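Local coordinates for YARHG domain-containing protein (Legionella pneumophila subsp. pneumophila, PDB 4G2A) that is of unknown function but may bind nutrients, and combines a DUF4424 region with a YARHG domain, at residues A[2-14]-A[64-78]. Sequence-based numbering, arbitrary orientation.
Sequences NDTAVGGEGSLPI and MAFPFPINDGNSEIA. With SO4 (sulfate ion), chain K.
I14 and A65 face each other as a hydrogen-bonded antiparallel pair: I14 N reaches A65 O at 2.8 Å, in the carbonyl plane, and A65 N returns a bond to I14 O. With CG1 of I14 set between its backbone N and carbonyl carbon (chi1 60°), that branch lies over A65 CB and crosses the P67 ring obliquely, I14 CG1 to P67 CG 4.0 Å. The proline has no N-H to carry the pairing on. Instead, its CD sits against S11 CB, and a water bridges the two segments, donating to both E9 O and P67 O and bonding S11 OG. The F66 ring meets S11 O with its edge, F66 CE1 to S11 O 3.6 Å, while F95 stacks on it. Further along, the P69 ring rests on G8, P69 CG to G8 CA 4.0 Å. Beyond the 69-75 loop the chain direction reverses and V6 pairs with I77 in parallel: A78 N gives V6 O a nearly straight bond (2.8 Å, 172°) from above the carbonyl plane, and V6 N donates a more bent one to E76 O. E76, extended, lays its CG and CD along A5 CB. The poorly ordered N2 bonds through ND2 to O1 of a sulfate (3.0 Å), probably from the crystallisation liquor. Segment 2-14 is thus an inner segment of mixed beta structure in the DUF4424 region, antiparallel to strand 60-68 and parallel to strand 76-77, with strands 136-150 and 155-160 as its other partners.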
loop_
_atom_site.group_PDB
_atom_site.type_symbol
_atom_site.label_atom_id
_atom_site.label_comp_id
_atom_site.label_asym_id
_atom_site.label_seq_id
_atom_site.Cartn_x
_atom_site.Cartn_y
_atom_site.Cartn_z
ATOM N N ASN A 2 18.843 -3.974 4.590
ATOM C CA ASN A 2 17.381 -3.938 4.666
ATOM C C ASN A 2 16.759 -3.363 3.384
ATOM O O ASN A 2 16.691 -2.140 3.202
ATOM C CB ASN A 2 16.899 -3.151 5.896
ATOM C CG ASN A 2 16.685 -3.996 7.130
ATOM O OD1 ASN A 2 17.032 -3.592 8.250
ATOM N ND2 ASN A 2 16.084 -5.175 6.967
ATOM N N ASP A 3 16.278 -4.280 2.518
ATOM C CA ASP A 3 15.665 -4.005 1.223
ATOM C C ASP A 3 14.326 -3.287 1.344
ATOM O O ASP A 3 14.006 -2.426 0.526
ATOM C CB ASP A 3 15.440 -5.323 0.454
ATOM C CG ASP A 3 16.680 -6.076 0.007
ATOM O OD1 ASP A 3 17.808 -5.517 0.149
ATOM O OD2 ASP A 3 16.529 -7.226 -0.509
ATOM N N THR A 4 13.528 -3.689 2.319
ATOM C CA THR A 4 12.176 -3.199 2.499
ATOM C C THR A 4 11.947 -2.601 3.877
ATOM O O THR A 4 12.304 -3.218 4.886
ATOM C CB THR A 4 11.199 -4.393 2.280
ATOM O OG1 THR A 4 11.480 -4.985 1.015
ATOM C CG2 THR A 4 9.703 -4.002 2.371
ATOM N N ALA A 5 11.303 -1.424 3.915
ATOM C CA ALA A 5 10.825 -0.865 5.167
ATOM C C ALA A 5 9.358 -1.283 5.258
ATOM O O ALA A 5 8.513 -0.800 4.494
ATOM C CB ALA A 5 11.007 0.636 5.206
ATOM N N VAL A 6 9.100 -2.293 6.101
ATOM C CA VAL A 6 7.815 -2.944 6.349
ATOM C C VAL A 6 6.913 -2.004 7.168
ATOM O O VAL A 6 7.309 -1.516 8.245
ATOM C CB VAL A 6 8.051 -4.329 7.033
ATOM C CG1 VAL A 6 6.738 -5.008 7.415
ATOM C CG2 VAL A 6 8.858 -5.249 6.122
ATOM N N GLY A 7 5.712 -1.752 6.625
ATOM C CA GLY A 7 4.734 -0.855 7.225
ATOM C C GLY A 7 3.479 -1.481 7.809
ATOM O O GLY A 7 2.740 -0.812 8.533
ATOM N N GLY A 8 3.238 -2.750 7.512
ATOM C CA GLY A 8 2.040 -3.458 7.965
ATOM C C GLY A 8 1.046 -3.620 6.838
ATOM O O GLY A 8 1.217 -3.044 5.759
ATOM N N GLU A 9 0.018 -4.435 7.062
ATOM C CA GLU A 9 -0.994 -4.700 6.038
ATOM C C GLU A 9 -2.318 -5.155 6.658
ATOM O O GLU A 9 -2.371 -5.543 7.833
ATOM C CB GLU A 9 -0.494 -5.747 5.012
ATOM C CG GLU A 9 -0.104 -7.127 5.560
ATOM C CD GLU A 9 -0.120 -8.254 4.533
ATOM O OE1 GLU A 9 -0.825 -8.133 3.502
ATOM O OE2 GLU A 9 0.522 -9.295 4.789
ATOM N N GLY A 10 -3.361 -5.115 5.843
ATOM C CA GLY A 10 -4.681 -5.568 6.234
ATOM C C GLY A 10 -4.898 -7.048 5.986
ATOM O O GLY A 10 -4.168 -7.689 5.219
ATOM N N SER A 11 -5.876 -7.608 6.684
ATOM C CA SER A 11 -6.211 -9.027 6.574
ATOM C C SER A 11 -7.698 -9.227 6.790
ATOM O O SER A 11 -8.314 -8.465 7.554
ATOM C CB SER A 11 -5.432 -9.846 7.604
ATOM O OG SER A 11 -4.077 -10.072 7.249
ATOM N N LEU A 12 -8.275 -10.240 6.119
ATOM C CA LEU A 12 -9.677 -10.630 6.330
ATOM C C LEU A 12 -9.848 -11.133 7.776
ATOM O O LEU A 12 -8.874 -11.689 8.308
ATOM C CB LEU A 12 -10.096 -11.780 5.357
ATOM C CG LEU A 12 -10.473 -11.447 3.927
ATOM C CD1 LEU A 12 -10.832 -12.697 3.188
ATOM C CD2 LEU A 12 -11.648 -10.469 3.853
ATOM N N PRO A 13 -11.030 -11.025 8.429
ATOM C CA PRO A 13 -11.186 -11.698 9.729
ATOM C C PRO A 13 -11.158 -13.202 9.482
ATOM O O PRO A 13 -11.509 -13.651 8.383
ATOM C CB PRO A 13 -12.568 -11.233 10.234
ATOM C CG PRO A 13 -13.085 -10.267 9.238
ATOM C CD PRO A 13 -12.317 -10.476 7.960
ATOM N N ILE A 14 -10.686 -13.985 10.449
ATOM C CA ILE A 14 -10.648 -15.422 10.232
ATOM C C ILE A 14 -11.298 -16.153 11.410
ATOM O O ILE A 14 -11.270 -15.640 12.528
ATOM C CB ILE A 14 -9.203 -15.926 9.953
ATOM C CG1 ILE A 14 -8.241 -15.646 11.104
ATOM C CG2 ILE A 14 -8.665 -15.381 8.647
ATOM C CD1 ILE A 14 -7.560 -16.849 11.572
HETATM N N MSE A 64 -13.720 -14.835 16.478
HETATM C CA MSE A 64 -13.128 -14.326 15.247
HETATM C C MSE A 64 -11.814 -13.695 15.576
HETATM O O MSE A 64 -11.669 -13.135 16.662
HETATM C CB MSE A 64 -14.031 -13.293 14.587
HETATM C CG MSE A 64 -15.182 -13.870 13.837
HETATM SE SE MSE A 64 -15.900 -12.509 12.649
HETATM C CE MSE A 64 -17.562 -13.437 12.206
ATOM N N ALA A 65 -10.863 -13.735 14.629
ATOM C CA ALA A 65 -9.549 -13.146 14.833
ATOM C C ALA A 65 -9.110 -12.313 13.654
ATOM O O ALA A 65 -9.358 -12.694 12.500
ATOM C CB ALA A 65 -8.527 -14.238 15.090
ATOM N N PHE A 66 -8.445 -11.167 13.953
ATOM C CA PHE A 66 -7.808 -10.296 12.963
ATOM C C PHE A 66 -6.295 -10.522 13.079
ATOM O O PHE A 66 -5.716 -10.020 14.030
ATOM C CB PHE A 66 -8.173 -8.804 13.134
ATOM C CG PHE A 66 -7.286 -7.857 12.332
ATOM C CD1 PHE A 66 -7.529 -7.621 10.982
ATOM C CD2 PHE A 66 -6.226 -7.189 12.934
ATOM C CE1 PHE A 66 -6.738 -6.719 10.257
ATOM C CE2 PHE A 66 -5.428 -6.299 12.200
ATOM C CZ PHE A 66 -5.699 -6.065 10.870
ATOM N N PRO A 67 -5.649 -11.293 12.157
ATOM C CA PRO A 67 -4.196 -11.512 12.259
ATOM C C PRO A 67 -3.403 -10.322 11.761
ATOM O O PRO A 67 -3.861 -9.588 10.888
ATOM C CB PRO A 67 -3.947 -12.735 11.374
ATOM C CG PRO A 67 -5.247 -13.073 10.749
ATOM C CD PRO A 67 -6.193 -11.950 10.958
ATOM N N PHE A 68 -2.201 -10.132 12.282
ATOM C CA PHE A 68 -1.404 -8.979 11.853
ATOM C C PHE A 68 0.112 -9.236 11.955
ATOM O O PHE A 68 0.557 -10.015 12.807
ATOM C CB PHE A 68 -1.787 -7.728 12.693
ATOM C CG PHE A 68 -1.776 -7.940 14.188
ATOM C CD1 PHE A 68 -0.580 -7.908 14.908
ATOM C CD2 PHE A 68 -2.953 -8.144 14.883
ATOM C CE1 PHE A 68 -0.572 -8.094 16.292
ATOM C CE2 PHE A 68 -2.943 -8.327 16.272
ATOM C CZ PHE A 68 -1.756 -8.315 16.965
ATOM N N PRO A 69 0.926 -8.545 11.122
ATOM C CA PRO A 69 2.393 -8.645 11.296
ATOM C C PRO A 69 2.841 -7.803 12.495
ATOM O O PRO A 69 2.130 -6.903 12.937
ATOM C CB PRO A 69 2.944 -8.092 9.968
ATOM C CG PRO A 69 1.881 -7.168 9.450
ATOM C CD PRO A 69 0.566 -7.575 10.060
ATOM N N ILE A 70 4.013 -8.100 13.038
ATOM C CA ILE A 70 4.541 -7.348 14.185
ATOM C C ILE A 70 5.949 -6.859 13.909
ATOM O O ILE A 70 6.596 -7.329 12.960
ATOM C CB ILE A 70 4.522 -8.175 15.489
ATOM C CG1 ILE A 70 5.433 -9.423 15.398
ATOM C CG2 ILE A 70 3.109 -8.477 15.966
ATOM C CD1 ILE A 70 6.092 -9.830 16.752
ATOM N N ASN A 71 6.455 -5.960 14.773
ATOM C CA ASN A 71 7.847 -5.543 14.692
ATOM C C ASN A 71 8.660 -6.627 15.400
ATOM O O ASN A 71 8.563 -6.782 16.613
ATOM C CB ASN A 71 8.067 -4.143 15.296
ATOM C CG ASN A 71 9.468 -3.607 15.129
ATOM O OD1 ASN A 71 10.446 -4.346 14.886
ATOM N ND2 ASN A 71 9.604 -2.303 15.312
ATOM N N ASP A 72 9.370 -7.452 14.628
ATOM C CA ASP A 72 10.131 -8.552 15.225
ATOM C C ASP A 72 11.624 -8.188 15.412
ATOM O O ASP A 72 12.407 -9.033 15.835
ATOM C CB ASP A 72 9.971 -9.842 14.398
ATOM C CG ASP A 72 10.390 -9.745 12.945
ATOM O OD1 ASP A 72 11.098 -8.769 12.589
ATOM O OD2 ASP A 72 9.994 -10.633 12.153
ATOM N N GLY A 73 11.971 -6.935 15.128
ATOM C CA GLY A 73 13.315 -6.394 15.249
ATOM C C GLY A 73 14.304 -6.766 14.166
ATOM O O GLY A 73 15.479 -6.444 14.294
ATOM N N ASN A 74 13.849 -7.419 13.087
ATOM C CA ASN A 74 14.703 -7.877 11.977
ATOM C C ASN A 74 14.741 -6.916 10.807
ATOM O O ASN A 74 15.650 -6.976 9.967
ATOM C CB ASN A 74 14.200 -9.233 11.456
ATOM C CG ASN A 74 14.755 -10.414 12.200
ATOM O OD1 ASN A 74 14.012 -11.182 12.812
ATOM N ND2 ASN A 74 16.076 -10.606 12.139
ATOM N N SER A 75 13.722 -6.078 10.715
ATOM C CA SER A 75 13.571 -5.195 9.583
ATOM C C SER A 75 13.417 -3.741 9.986
ATOM O O SER A 75 13.112 -3.398 11.136
ATOM C CB SER A 75 12.344 -5.629 8.769
ATOM O OG SER A 75 12.342 -5.105 7.447
ATOM N N GLU A 76 13.607 -2.899 8.983
ATOM C CA GLU A 76 13.366 -1.483 9.004
ATOM C C GLU A 76 11.865 -1.338 9.011
ATOM O O GLU A 76 11.168 -2.122 8.358
ATOM C CB GLU A 76 13.998 -0.848 7.769
ATOM C CG GLU A 76 13.949 0.661 7.773
ATOM C CD GLU A 76 14.513 1.333 6.539
ATOM O OE1 GLU A 76 15.094 0.631 5.680
ATOM O OE2 GLU A 76 14.391 2.575 6.444
ATOM N N ILE A 77 11.360 -0.408 9.782
ATOM C CA ILE A 77 9.923 -0.208 9.862
ATOM C C ILE A 77 9.571 1.089 9.135
ATOM O O ILE A 77 10.318 2.072 9.235
ATOM C CB ILE A 77 9.425 -0.217 11.346
ATOM C CG1 ILE A 77 9.692 -1.562 12.062
ATOM C CG2 ILE A 77 7.960 0.206 11.501
ATOM C CD1 ILE A 77 9.182 -2.920 11.423
ATOM N N ALA A 78 8.450 1.053 8.381
ATOM C CA ALA A 78 7.778 2.187 7.751
ATOM C C ALA A 78 6.661 2.626 8.728
ATOM O O ALA A 78 5.649 1.941 8.911
ATOM C CB ALA A 78 7.223 1.801 6.376
HETATM S S SO4 K . 14.668 -7.293 4.187
HETATM O O1 SO4 K . 14.274 -5.966 4.672
HETATM O O2 SO4 K . 16.132 -7.369 4.072
HETATM O O3 SO4 K . 14.208 -8.305 5.150
HETATM O O4 SO4 K . 14.049 -7.535 2.878
HETATM O O HOH W 1 4.097 0.539 10.722
HETATM O O HOH W 2 -3.001 -7.945 8.942
#